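Local atomic coordinates of anti-sigma-I factor RsgI3 (Clostridium thermocellum, PDB entry 6QE7), a protein that binds pectin through its extracellular tandem PA14 domains and probably keeps the sigma factor SigI3 inactive until polysaccharide is sensed. Residues A[13-18]-A[251-256]; A[149-154]-A[170-175]; A[200-205]-A[286-291]; A[206-211]-A[275-280]. All blocks are in the same frame, centred on the assembly; numbering follows the deposited sequence.

Contact 1: residues A[13-18]-A[251-256]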
loop_
_atom_site.group_PDB
_atom_site.type_symbol
_atom_site.label_atom_id
_atom_site.label_comp_id
_atom_site.label_asym_id
_atom_site.label_seq_id
_atom_site.Cartn_x
_atom_site.Cartn_y
_atom_site.Cartn_z
ATOM N N ASN A 13 4.875 -3.810 -2.555
ATOM C CA ASN A 13 3.584 -4.427 -2.140
ATOM C C ASN A 13 2.702 -4.588 -3.403
ATOM O O ASN A 13 2.990 -3.928 -4.449
ATOM C CB ASN A 13 2.921 -3.559 -1.063
ATOM C CG ASN A 13 3.408 -3.858 0.346
ATOM O OD1 ASN A 13 4.016 -4.898 0.598
ATOM N ND2 ASN A 13 3.023 -3.026 1.308
ATOM N N MET A 14 1.598 -5.328 -3.300
ATOM C CA MET A 14 0.718 -5.670 -4.446
ATOM C C MET A 14 -0.442 -4.694 -4.540
ATOM O O MET A 14 -1.252 -4.811 -5.453
ATOM C CB MET A 14 0.278 -7.132 -4.356
ATOM C CG MET A 14 -0.801 -7.502 -3.360
ATOM S SD MET A 14 -0.505 -9.369 -3.477
ATOM C CE MET A 14 -1.401 -9.899 -1.997
ATOM N N ASP A 15 -0.463 -3.676 -3.671
ATOM C CA ASP A 15 -1.540 -2.659 -3.697
ATOM C C ASP A 15 -0.973 -1.265 -3.855
ATOM O O ASP A 15 -1.553 -0.342 -3.237
ATOM C CB ASP A 15 -2.302 -2.649 -2.374
ATOM C CG ASP A 15 -1.401 -2.330 -1.164
ATOM O OD1 ASP A 15 -0.124 -2.321 -1.301
ATOM O OD2 ASP A 15 -1.990 -2.086 -0.107
ATOM N N PHE A 16 0.113 -1.079 -4.593
ATOM C CA PHE A 16 0.620 0.262 -4.959
ATOM C C PHE A 16 0.994 0.988 -3.676
ATOM O O PHE A 16 0.787 2.184 -3.604
ATOM C CB PHE A 16 -0.398 1.091 -5.764
ATOM C CG PHE A 16 -0.853 0.314 -6.982
ATOM C CD1 PHE A 16 0.015 0.117 -8.026
ATOM C CD2 PHE A 16 -2.083 -0.312 -7.004
ATOM C CE1 PHE A 16 -0.368 -0.627 -9.127
ATOM C CE2 PHE A 16 -2.467 -1.085 -8.088
ATOM C CZ PHE A 16 -1.589 -1.248 -9.136
ATOM N N SER A 17 1.547 0.271 -2.714
ATOM C CA SER A 17 2.287 0.837 -1.560
ATOM C C SER A 17 3.691 0.248 -1.581
ATOM O O SER A 17 3.965 -0.784 -2.343
ATOM C CB SER A 17 1.591 0.589 -0.228
ATOM O OG SER A 17 1.585 -0.819 0.060
ATOM N N ARG A 18 4.563 0.866 -0.802
ATOM C CA ARG A 18 6.027 0.612 -0.782
ATOM C C ARG A 18 6.600 0.876 -2.171
ATOM O O ARG A 18 7.245 -0.001 -2.769
ATOM C CB ARG A 18 6.291 -0.822 -0.353
ATOM C CG ARG A 18 6.361 -0.978 1.149
ATOM C CD ARG A 18 6.642 -2.427 1.401
ATOM N NE ARG A 18 6.453 -2.795 2.781
ATOM C CZ ARG A 18 7.344 -2.590 3.746
ATOM N NH1 ARG A 18 8.476 -1.939 3.504
ATOM N NH2 ARG A 18 7.096 -3.049 4.957
ATOM N N GLY A 251 1.750 -8.428 2.002
ATOM C CA GLY A 251 1.936 -7.788 0.707
ATOM C C GLY A 251 0.989 -6.637 0.505
ATOM O O GLY A 251 0.904 -6.209 -0.625
ATOM N N ARG A 252 0.191 -6.236 1.498
ATOM C CA ARG A 252 -0.709 -5.069 1.350
ATOM C C ARG A 252 -0.799 -4.300 2.678
ATOM O O ARG A 252 -0.564 -4.894 3.646
ATOM C CB ARG A 252 -2.099 -5.481 0.849
ATOM C CG ARG A 252 -2.772 -6.602 1.628
ATOM C CD ARG A 252 -4.282 -6.534 1.539
ATOM N NE ARG A 252 -4.832 -5.304 2.149
ATOM C CZ ARG A 252 -6.138 -4.966 2.213
ATOM N NH1 ARG A 252 -7.095 -5.746 1.716
ATOM N NH2 ARG A 252 -6.485 -3.816 2.764
ATOM N N GLN A 253 -1.199 -3.027 2.636
ATOM C CA GLN A 253 -1.333 -2.087 3.752
ATOM C C GLN A 253 -2.750 -2.214 4.271
ATOM O O GLN A 253 -3.674 -2.452 3.454
ATOM C CB GLN A 253 -1.075 -0.660 3.272
ATOM C CG GLN A 253 0.381 -0.325 3.013
ATOM C CD GLN A 253 0.441 1.146 2.728
ATOM O OE1 GLN A 253 -0.517 1.801 2.222
ATOM N NE2 GLN A 253 1.544 1.690 3.150
ATOM N N TYR A 254 -2.876 -2.085 5.581
ATOM C CA TYR A 254 -4.161 -2.011 6.283
ATOM C C TYR A 254 -4.121 -0.740 7.115
ATOM O O TYR A 254 -3.034 -0.249 7.549
ATOM C CB TYR A 254 -4.406 -3.215 7.175
ATOM C CG TYR A 254 -4.510 -4.518 6.489
ATOM C CD1 TYR A 254 -3.401 -5.272 6.166
ATOM C CD2 TYR A 254 -5.755 -4.973 6.089
ATOM C CE1 TYR A 254 -3.550 -6.504 5.541
ATOM C CE2 TYR A 254 -5.907 -6.166 5.421
ATOM C CZ TYR A 254 -4.793 -6.916 5.108
ATOM O OH TYR A 254 -4.951 -8.098 4.452
ATOM N N ASP A 255 -5.283 -0.151 7.300
ATOM C CA ASP A 255 -5.401 1.009 8.214
ATOM C C ASP A 255 -5.019 0.558 9.624
ATOM O O ASP A 255 -5.353 -0.608 10.094
ATOM C CB ASP A 255 -6.807 1.622 8.154
ATOM C CG ASP A 255 -7.094 2.311 6.840
ATOM O OD1 ASP A 255 -6.267 3.124 6.411
ATOM O OD2 ASP A 255 -8.072 1.973 6.235
ATOM N N ILE A 256 -4.423 1.494 10.369
ATOM C CA ILE A 256 -4.190 1.249 11.805
ATOM C C ILE A 256 -4.532 2.568 12.525
ATOM O O ILE A 256 -4.103 3.625 12.050
ATOM C CB ILE A 256 -2.759 0.756 12.098
ATOM C CG1 ILE A 256 -2.544 0.611 13.617
ATOM C CG2 ILE A 256 -1.690 1.658 11.477
ATOM C CD1 ILE A 256 -1.246 -0.037 14.076
HETATM O O HOH W 1 -4.327 -2.418 0.483
#

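Contact 2: residues A[149-154]-A[170-175]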
loop_
_atom_site.group_PDB
_atom_site.type_symbol
_atom_site.label_atom_id
_atom_site.label_comp_id
_atom_site.label_asym_id
_atom_site.label_seq_id
_atom_site.Cartn_x
_atom_site.Cartn_y
_atom_site.Cartn_z
ATOM N N LYS A 149 7.516 8.159 -1.929
ATOM C CA LYS A 149 7.788 7.223 -0.826
ATOM C C LYS A 149 7.045 7.784 0.388
ATOM O O LYS A 149 7.161 8.947 0.658
ATOM C CB LYS A 149 9.285 7.025 -0.599
ATOM C CG LYS A 149 9.865 5.830 -1.347
ATOM C CD LYS A 149 11.171 5.302 -0.742
ATOM C CE LYS A 149 11.907 4.274 -1.590
ATOM N NZ LYS A 149 12.147 4.732 -2.990
ATOM N N ASP A 150 6.205 6.985 1.025
ATOM C CA ASP A 150 5.623 7.352 2.334
ATOM C C ASP A 150 6.733 7.190 3.372
ATOM O O ASP A 150 7.735 6.640 3.059
ATOM C CB ASP A 150 4.381 6.518 2.611
ATOM C CG ASP A 150 3.514 6.992 3.758
ATOM O OD1 ASP A 150 3.603 8.182 4.198
ATOM O OD2 ASP A 150 2.754 6.153 4.214
ATOM N N VAL A 151 6.547 7.759 4.536
ATOM C CA VAL A 151 7.505 7.791 5.661
ATOM C C VAL A 151 7.129 6.653 6.606
ATOM O O VAL A 151 5.954 6.416 6.835
ATOM C CB VAL A 151 7.467 9.202 6.307
ATOM C CG1 VAL A 151 8.077 9.282 7.697
ATOM C CG2 VAL A 151 8.193 10.193 5.404
ATOM N N ASN A 152 8.115 6.036 7.220
ATOM C CA ASN A 152 7.856 4.964 8.202
ATOM C C ASN A 152 7.468 5.578 9.547
ATOM O O ASN A 152 7.755 6.706 9.737
ATOM C CB ASN A 152 9.030 4.018 8.299
ATOM C CG ASN A 152 8.942 2.898 7.280
ATOM O OD1 ASN A 152 9.963 2.580 6.720
ATOM N ND2 ASN A 152 7.772 2.290 7.039
ATOM N N GLY A 153 6.751 4.838 10.378
ATOM C CA GLY A 153 6.146 5.395 11.605
ATOM C C GLY A 153 4.706 5.732 11.393
ATOM O O GLY A 153 4.127 5.397 10.344
ATOM N N LEU A 154 4.126 6.352 12.386
ATOM C CA LEU A 154 2.716 6.710 12.384
ATOM C C LEU A 154 2.545 8.188 12.714
ATOM O O LEU A 154 3.390 8.762 13.487
ATOM C CB LEU A 154 1.999 5.792 13.367
ATOM C CG LEU A 154 1.987 4.318 13.012
ATOM C CD1 LEU A 154 1.412 3.552 14.167
ATOM C CD2 LEU A 154 1.158 4.037 11.729
ATOM N N THR A 170 1.353 17.612 16.608
ATOM C CA THR A 170 1.420 16.446 15.711
ATOM C C THR A 170 2.895 16.203 15.453
ATOM O O THR A 170 3.629 17.174 15.335
ATOM C CB THR A 170 0.724 16.717 14.364
ATOM O OG1 THR A 170 -0.675 16.793 14.653
ATOM C CG2 THR A 170 0.995 15.647 13.319
ATOM N N ARG A 171 3.277 14.946 15.389
ATOM C CA ARG A 171 4.576 14.539 14.825
ATOM C C ARG A 171 4.424 13.096 14.318
ATOM O O ARG A 171 3.388 12.435 14.596
ATOM C CB ARG A 171 5.650 14.636 15.907
ATOM C CG ARG A 171 5.338 13.721 17.078
ATOM C CD ARG A 171 6.319 13.871 18.194
ATOM N NE ARG A 171 6.186 12.836 19.212
ATOM C CZ ARG A 171 6.595 12.973 20.489
ATOM N NH1 ARG A 171 7.074 14.136 20.886
ATOM N NH2 ARG A 171 6.491 11.981 21.369
ATOM N N ILE A 172 5.472 12.604 13.682
ATOM C CA ILE A 172 5.577 11.174 13.306
ATOM C C ILE A 172 6.413 10.434 14.337
ATOM O O ILE A 172 7.553 10.766 14.547
ATOM C CB ILE A 172 6.108 11.085 11.880
ATOM C CG1 ILE A 172 5.080 11.694 10.904
ATOM C CG2 ILE A 172 6.418 9.625 11.573
ATOM C CD1 ILE A 172 5.617 11.959 9.547
ATOM N N ASP A 173 5.806 9.470 15.006
ATOM C CA ASP A 173 6.472 8.539 15.948
ATOM C C ASP A 173 6.957 7.347 15.105
ATOM O O ASP A 173 6.203 6.873 14.202
ATOM C CB ASP A 173 5.495 8.227 17.077
ATOM C CG ASP A 173 5.270 9.393 18.043
ATOM O OD1 ASP A 173 6.087 10.296 18.037
ATOM O OD2 ASP A 173 4.252 9.396 18.793
ATOM N N ASP A 174 8.195 6.929 15.286
ATOM C CA ASP A 174 8.808 5.806 14.538
ATOM C C ASP A 174 8.062 4.508 14.846
ATOM O O ASP A 174 8.016 3.614 14.020
ATOM C CB ASP A 174 10.287 5.670 14.897
ATOM C CG ASP A 174 11.085 6.836 14.363
ATOM O OD1 ASP A 174 10.496 7.686 13.609
ATOM O OD2 ASP A 174 12.287 6.909 14.711
ATOM N N ALA A 175 7.537 4.382 16.044
ATOM C CA ALA A 175 6.845 3.161 16.475
ATOM C C ALA A 175 6.076 3.479 17.745
ATOM O O ALA A 175 6.192 4.622 18.268
ATOM C CB ALA A 175 7.848 2.065 16.701
HETATM O O HOH W 2 9.868 8.242 10.340
#

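Contact 3: residues A[200-205]-A[286-291]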
loop_
_atom_site.group_PDB
_atom_site.type_symbol
_atom_site.label_atom_id
_atom_site.label_comp_id
_atom_site.label_asym_id
_atom_site.label_seq_id
_atom_site.Cartn_x
_atom_site.Cartn_y
_atom_site.Cartn_z
ATOM N N GLY A 200 -2.282 5.465 10.681
ATOM C CA GLY A 200 -1.554 5.218 9.449
ATOM C C GLY A 200 -1.901 3.877 8.846
ATOM O O GLY A 200 -3.079 3.535 8.783
ATOM N N LYS A 201 -0.855 3.210 8.388
ATOM C CA LYS A 201 -0.901 1.950 7.668
ATOM C C LYS A 201 0.140 1.045 8.288
ATOM O O LYS A 201 1.206 1.546 8.718
ATOM C CB LYS A 201 -0.552 2.047 6.166
ATOM C CG LYS A 201 -1.255 3.094 5.337
ATOM C CD LYS A 201 -2.677 2.745 5.030
ATOM C CE LYS A 201 -3.387 3.749 4.152
ATOM N NZ LYS A 201 -4.584 3.094 3.560
ATOM N N ILE A 202 -0.214 -0.237 8.250
ATOM C CA ILE A 202 0.599 -1.405 8.661
ATOM C C ILE A 202 0.558 -2.497 7.567
ATOM O O ILE A 202 -0.446 -2.546 6.832
ATOM C CB ILE A 202 0.096 -1.871 10.020
ATOM C CG1 ILE A 202 1.108 -2.802 10.667
ATOM C CG2 ILE A 202 -1.319 -2.451 10.025
ATOM C CD1 ILE A 202 0.751 -3.187 12.064
ATOM N N ASP A 203 1.676 -3.216 7.359
ATOM C CA ASP A 203 1.714 -4.454 6.555
ATOM C C ASP A 203 2.532 -5.471 7.320
ATOM O O ASP A 203 3.196 -5.154 8.336
ATOM C CB ASP A 203 2.208 -4.280 5.114
ATOM C CG ASP A 203 3.602 -3.713 4.971
ATOM O OD1 ASP A 203 4.372 -3.757 5.955
ATOM O OD2 ASP A 203 3.849 -3.068 3.917
ATOM N N THR A 204 2.299 -6.683 6.938
ATOM C CA THR A 204 2.704 -7.881 7.705
ATOM C C THR A 204 3.745 -8.596 6.864
ATOM O O THR A 204 3.751 -8.400 5.644
ATOM C CB THR A 204 1.530 -8.808 7.991
ATOM O OG1 THR A 204 1.080 -9.363 6.743
ATOM C CG2 THR A 204 0.390 -8.091 8.673
ATOM N N ARG A 205 4.464 -9.505 7.489
ATOM C CA ARG A 205 5.382 -10.439 6.797
ATOM C C ARG A 205 4.569 -11.641 6.294
ATOM O O ARG A 205 4.992 -12.272 5.341
ATOM C CB ARG A 205 6.500 -10.856 7.766
ATOM C CG ARG A 205 7.562 -9.795 8.015
ATOM C CD ARG A 205 8.711 -10.256 8.947
ATOM N NE ARG A 205 9.295 -11.478 8.372
ATOM C CZ ARG A 205 10.170 -11.525 7.386
ATOM N NH1 ARG A 205 10.658 -10.410 6.879
ATOM N NH2 ARG A 205 10.575 -12.692 6.937
ATOM N N LYS A 286 9.566 -0.280 10.383
ATOM C CA LYS A 286 9.582 -0.611 8.921
ATOM C C LYS A 286 8.233 -1.212 8.465
ATOM O O LYS A 286 8.057 -1.409 7.232
ATOM C CB LYS A 286 10.787 -1.495 8.601
ATOM C CG LYS A 286 10.631 -2.939 9.012
ATOM C CD LYS A 286 11.889 -3.737 8.741
ATOM C CE LYS A 286 12.853 -3.582 9.898
ATOM N NZ LYS A 286 14.255 -3.786 9.456
ATOM N N ASN A 287 7.286 -1.502 9.367
ATOM C CA ASN A 287 5.982 -2.040 8.933
ATOM C C ASN A 287 4.879 -1.016 9.113
ATOM O O ASN A 287 3.697 -1.430 8.961
ATOM C CB ASN A 287 5.648 -3.337 9.646
ATOM C CG ASN A 287 6.572 -4.440 9.205
ATOM O OD1 ASN A 287 7.571 -4.648 9.871
ATOM N ND2 ASN A 287 6.262 -5.128 8.100
ATOM N N LEU A 288 5.241 0.205 9.516
ATOM C CA LEU A 288 4.280 1.237 9.940
ATOM C C LEU A 288 4.499 2.377 8.964
ATOM O O LEU A 288 5.662 2.595 8.536
ATOM C CB LEU A 288 4.499 1.615 11.425
ATOM C CG LEU A 288 4.238 0.486 12.430
ATOM C CD1 LEU A 288 4.720 0.831 13.842
ATOM C CD2 LEU A 288 2.779 0.098 12.462
ATOM N N PHE A 289 3.422 2.929 8.478
ATOM C CA PHE A 289 3.502 3.989 7.462
ATOM C C PHE A 289 2.656 5.153 7.884
ATOM O O PHE A 289 1.520 4.925 8.248
ATOM C CB PHE A 289 3.051 3.499 6.086
ATOM C CG PHE A 289 3.926 2.376 5.584
ATOM C CD1 PHE A 289 3.677 1.055 5.969
ATOM C CD2 PHE A 289 5.056 2.644 4.801
ATOM C CE1 PHE A 289 4.521 0.021 5.562
ATOM C CE2 PHE A 289 5.896 1.614 4.391
ATOM C CZ PHE A 289 5.630 0.311 4.773
ATOM N N ALA A 290 3.189 6.357 7.704
ATOM C CA ALA A 290 2.586 7.543 8.337
ATOM C C ALA A 290 1.461 8.042 7.451
ATOM O O ALA A 290 0.578 8.712 8.000
ATOM C CB ALA A 290 3.608 8.618 8.607
ATOM N N ASP A 291 1.511 7.740 6.156
ATOM C CA ASP A 291 0.487 8.112 5.138
ATOM C C ASP A 291 0.495 9.648 4.951
ATOM O O ASP A 291 1.541 10.330 4.823
ATOM C CB ASP A 291 -0.880 7.493 5.476
ATOM C CG ASP A 291 -1.889 7.575 4.315
ATOM O OD1 ASP A 291 -1.709 8.415 3.398
ATOM O OD2 ASP A 291 -2.866 6.830 4.333
ATOM O OXT ASP A 291 -0.570 10.279 4.913
#

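Contact 4: residues A[206-211]-A[275-280]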
loop_
_atom_site.group_PDB
_atom_site.type_symbol
_atom_site.label_atom_id
_atom_site.label_comp_id
_atom_site.label_asym_id
_atom_site.label_seq_id
_atom_site.Cartn_x
_atom_site.Cartn_y
_atom_site.Cartn_z
ATOM N N TYR A 206 3.495 -12.042 6.970
ATOM C CA TYR A 206 2.855 -13.355 6.708
ATOM C C TYR A 206 1.388 -13.108 6.475
ATOM O O TYR A 206 0.846 -12.090 7.004
ATOM C CB TYR A 206 3.074 -14.320 7.873
ATOM C CG TYR A 206 4.531 -14.402 8.244
ATOM C CD1 TYR A 206 5.455 -15.042 7.437
ATOM C CD2 TYR A 206 4.988 -13.797 9.401
ATOM C CE1 TYR A 206 6.812 -15.052 7.761
ATOM C CE2 TYR A 206 6.328 -13.760 9.727
ATOM C CZ TYR A 206 7.248 -14.404 8.907
ATOM O OH TYR A 206 8.556 -14.393 9.278
ATOM N N THR A 207 0.819 -14.019 5.713
ATOM C CA THR A 207 -0.633 -14.192 5.521
ATOM C C THR A 207 -1.092 -15.167 6.611
ATOM O O THR A 207 -0.679 -16.306 6.540
ATOM C CB THR A 207 -0.924 -14.629 4.072
ATOM O OG1 THR A 207 -0.532 -13.540 3.269
ATOM C CG2 THR A 207 -2.376 -14.881 3.740
ATOM N N GLU A 208 -1.894 -14.730 7.593
ATOM C CA GLU A 208 -2.448 -15.573 8.687
ATOM C C GLU A 208 -3.078 -14.714 9.797
ATOM O O GLU A 208 -3.209 -13.447 9.638
ATOM C CB GLU A 208 -1.365 -16.417 9.361
ATOM C CG GLU A 208 -0.149 -15.656 9.806
ATOM C CD GLU A 208 1.022 -16.611 10.114
ATOM O OE1 GLU A 208 1.101 -17.652 9.456
ATOM O OE2 GLU A 208 1.902 -16.252 10.922
ATOM N N GLU A 209 -3.456 -15.362 10.889
ATOM C CA GLU A 209 -4.191 -14.655 11.948
ATOM C C GLU A 209 -3.124 -13.964 12.785
ATOM O O GLU A 209 -2.226 -14.638 13.278
ATOM C CB GLU A 209 -5.135 -15.567 12.733
ATOM C CG GLU A 209 -5.924 -14.786 13.767
ATOM C CD GLU A 209 -6.998 -15.568 14.515
ATOM O OE1 GLU A 209 -6.718 -16.602 15.203
ATOM O OE2 GLU A 209 -8.134 -15.096 14.451
ATOM N N TYR A 210 -3.181 -12.636 12.854
ATOM C CA TYR A 210 -2.253 -11.909 13.731
ATOM C C TYR A 210 -2.941 -11.701 15.062
ATOM O O TYR A 210 -4.219 -11.606 15.126
ATOM C CB TYR A 210 -1.784 -10.605 13.062
ATOM C CG TYR A 210 -0.568 -10.783 12.202
ATOM C CD1 TYR A 210 -0.625 -11.443 10.972
ATOM C CD2 TYR A 210 0.654 -10.363 12.641
ATOM C CE1 TYR A 210 0.519 -11.695 10.230
ATOM C CE2 TYR A 210 1.789 -10.556 11.888
ATOM C CZ TYR A 210 1.732 -11.234 10.682
ATOM O OH TYR A 210 2.894 -11.408 9.962
ATOM N N THR A 211 -2.118 -11.452 16.056
ATOM C CA THR A 211 -2.540 -10.996 17.393
ATOM C C THR A 211 -1.775 -9.724 17.679
ATOM O O THR A 211 -0.530 -9.738 17.584
ATOM C CB THR A 211 -2.271 -12.019 18.499
ATOM O OG1 THR A 211 -2.908 -13.230 18.139
ATOM C CG2 THR A 211 -2.809 -11.602 19.856
ATOM N N SER A 275 2.244 -13.922 15.625
ATOM C CA SER A 275 1.435 -14.819 14.772
ATOM C C SER A 275 2.138 -16.157 14.724
ATOM O O SER A 275 3.198 -16.236 15.323
ATOM C CB SER A 275 1.198 -14.246 13.417
ATOM O OG SER A 275 2.342 -14.348 12.592
ATOM N N GLN A 276 1.578 -17.145 14.034
ATOM C CA GLN A 276 2.217 -18.473 14.091
ATOM C C GLN A 276 3.677 -18.355 13.620
ATOM O O GLN A 276 4.505 -19.034 14.157
ATOM C CB GLN A 276 1.563 -19.507 13.192
ATOM C CG GLN A 276 2.547 -20.650 13.038
ATOM C CD GLN A 276 1.890 -21.920 12.618
ATOM O OE1 GLN A 276 0.712 -21.932 12.243
ATOM N NE2 GLN A 276 2.691 -22.975 12.673
ATOM N N ARG A 277 3.990 -17.510 12.639
ATOM C CA ARG A 277 5.362 -17.397 12.127
ATOM C C ARG A 277 5.992 -16.109 12.557
ATOM O O ARG A 277 7.193 -16.023 12.380
ATOM C CB ARG A 277 5.407 -17.412 10.603
ATOM C CG ARG A 277 5.164 -18.755 9.953
ATOM C CD ARG A 277 4.938 -18.599 8.430
ATOM N NE ARG A 277 3.566 -18.270 8.057
ATOM C CZ ARG A 277 3.117 -18.033 6.822
ATOM N NH1 ARG A 277 3.916 -18.105 5.791
ATOM N NH2 ARG A 277 1.868 -17.694 6.612
ATOM N N GLN A 278 5.223 -15.130 13.031
ATOM C CA GLN A 278 5.843 -13.910 13.599
ATOM C C GLN A 278 6.033 -14.056 15.102
ATOM O O GLN A 278 4.992 -14.010 15.837
ATOM C CB GLN A 278 4.988 -12.657 13.356
ATOM C CG GLN A 278 5.632 -11.430 13.975
ATOM C CD GLN A 278 6.960 -11.129 13.338
ATOM O OE1 GLN A 278 7.032 -10.672 12.189
ATOM N NE2 GLN A 278 8.018 -11.334 14.101
ATOM N N LYS A 279 7.283 -14.112 15.563
ATOM C CA LYS A 279 7.602 -14.149 17.022
ATOM C C LYS A 279 7.272 -12.777 17.648
ATOM O O LYS A 279 7.523 -11.713 17.004
ATOM C CB LYS A 279 9.073 -14.496 17.314
ATOM C CG LYS A 279 9.348 -15.942 17.737
ATOM C CD LYS A 279 9.064 -16.998 16.674
ATOM C CE LYS A 279 8.287 -18.180 17.210
ATOM N NZ LYS A 279 7.440 -18.778 16.156
ATOM N N LYS A 280 6.711 -12.811 18.853
ATOM C CA LYS A 280 6.178 -11.605 19.547
ATOM C C LYS A 280 7.240 -10.534 19.558
ATOM O O LYS A 280 8.367 -10.814 19.884
ATOM C CB LYS A 280 5.693 -11.866 20.963
ATOM C CG LYS A 280 4.940 -10.715 21.646
ATOM C CD LYS A 280 3.822 -11.191 22.555
ATOM C CE LYS A 280 4.319 -11.727 23.863
ATOM N NZ LYS A 280 3.848 -10.866 24.963
HETATM O O HOH W 3 2.396 -15.893 4.150
HETATM O O HOH W 4 -0.828 -16.927 12.951
HETATM O O HOH W 5 4.920 -9.889 10.632
#

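Contact 1: residues A[13-18]-A[251-256]
Asp15 OD2 accepts the backbone N of Gln253 at 3.0 Å, in a nearly straight bond (176°) that arrives on the syn side but well tilted from the carboxylate plane. The other oxygen of this carboxylate is held from within the same loop: Ser17 OG donates to Asp15 OD1 at 2.7 Å, also from the syn side, which helps to fix the rotation of the group. Ser17 OG in turn accepts ND2 of Asn13 at 2.9 Å, within the amide plane. Asn13 ND2 also bonds to Asp203 of the second PA14 domain, extending the polar chain across the domain boundary. A second bond between the segments joins backbones: Met14 N donates to Gly251 O at 2.9 Å. Together these bonds tie the loop between strands 6-11 and 19-25 of the first PA14 domain to the turn leading into strand 254-263 of the second, making this part of the interface of the PA14 dyad. The side chain of Asn13 lies about 5 Å from a bound calcium ion, for which its neighbour Asn12 is a ligand. Gln253, with CG beside its own backbone N (chi1 -75°) and the chain extended beyond, runs past Ser17, whose CB lies 3.2 Å from Gln253 CD. Met14 lays its CG against Gly251 O at 3.5 Å. Arg252 bends back at chi3 and gives NH2 to Gln253 O at 3.2 Å, while one face of its guanidinium rests on the ring of Tyr254.

Contact 2: residues A[149-154]-A[170-175]
Leu154 and Asp173 face each other as an antiparallel hydrogen-bonded pair: Leu154 N meets Asp173 O at 2.8 Å, and Asp173 N returns to Leu154 O at 2.9 Å. Just before this pair the backbone of Gly153, at a positive phi of 98° that suits glycine, packs very closely, its CA 3.0 Å from Asp173 O. Ile172 lays its two branches along the loop: a chi1 of -65° leaves CG2 on the far side from the backbone N, 3.7 Å from Asn152 O, while CD1 lies 4.1 Å from Val151 CG1. A water donates to Asn152 O at 2.7 Å and makes a weak bond to Asp174 OD1. Further out, Asp173 is positioned by its own strand: Arg171 NE forms a salt bridge to the syn lone pair of Asp173 OD1 at 2.8 Å, and OD2 receives the indole N-H of Trp198. Arg171 also makes a cation-pi contact with Tyr158. The contact pairs strands 154-159 and 167-173 at the open end of their hairpin in the second PA14 domain, where strand 154-159 also pairs with strand 193-202 and Asn152 ND2 bonds to Leu288 O of strand 288-289.

Contact 3: residues A[200-205]-A[286-291]
Lys201 and Phe289 exchange the two shortest bonds, Phe289 N to Lys201 O at 2.6 Å and Lys201 N to Phe289 O at 2.9 Å, as an antiparallel hydrogen-bonded pair. Two residues on, Asp203 N reaches Asn287 O at 3.1 Å, so that the non-hydrogen-bonded pair Ile202-Leu288 is framed from both ends. The side chain of Asn287 then turns to Asp203: ND2 meets OD1 at 3.2 Å, nearly along the C-O axis, with amide and carboxylate planes 80° apart, and makes a weak bond to Asp203 O. A chi1 of 59° sets the Asp203 carboxylate between its backbone N and carbonyl carbon, where OD2 stands 3.6 Å from Phe289 CE1. Around these bonds lies the packing. Ile202 and Leu288 run side by side, pointing the same way, with CG1 3.8 Å from CD2, on the face of the sheet turned to Trp273. On the face that carries Lys201 and Phe289, the lysine chain bends at chi2 and passes Asp291, the C-terminal residue, with the charged atoms beyond salt-bridge distance. The pairing thus fixes the chain end of the second PA14 domain along strand 193-202. Asp203 is buried, but its OD2 is in a salt bridge with Arg18 of the first domain while OD1 takes Asn287, and this set of donors probably favours the ionised carboxylate.

Contact 4: residues A[206-211]-A[275-280]
Two nitrogens of one arginine converge on a single oxygen: Arg277 NE and NH2 both lie 2.9 Å from Glu208 OE1, coming from the same face, above the carboxylate plane, although that oxygen stays within the guanidinium plane. The setting is an ST motif in the loop between strands 268-274 and 281-282 of the second PA14 domain, where Ser275 OG accepts Gln278 N at 3.0 Å. The same hydroxyl donates to the anti lone pair of Glu208 OE2 at 2.6 Å, and the backbone N of Arg277 reaches OE2 from the syn side. Four bonds therefore hold the carboxylate at the start of strand 208-216, two to each oxygen, which should favour its charged form. A chi1 of 51° swings the Glu208 chain, extended beyond CG, across to the turn. Two CH-pi contacts support this network. Arg277 CB sits 3.6 Å from the centroid of the Tyr206 ring, almost on its normal; the chain then bends at chi3 (-84°), bringing one guanidinium face over Tyr206 CD1 with the planes 38° apart. Ser275 CB is likewise centred over the Tyr210 ring, 3.8 Å from its centroid. Beside this ring a water bridges the two segments, 2.6 Å from Tyr210 OH and 2.7 Å from Gln278 OE1, to which it donates.

Contacts 1, 2 and 3 all reach the same sheet of the second PA14 domain, whereas contact 4 lies at an end of its other sheet. Contact 3 is the most buried and rests on regular strand pairing; contact 2 uses the same kind of pairing for a single residue pair, with more exposed flanks. Contact 1 joins the two domains, through a side-chain carboxylate and loop backbone. Its centre is about 8 Å from that of contact 3, and Asp203 belongs to both neighbourhoods. Contact 4, the farthest of the four from the chain centre, replaces strand pairing by a salt bridge and aromatic faces among side chains that range from buried to exposed.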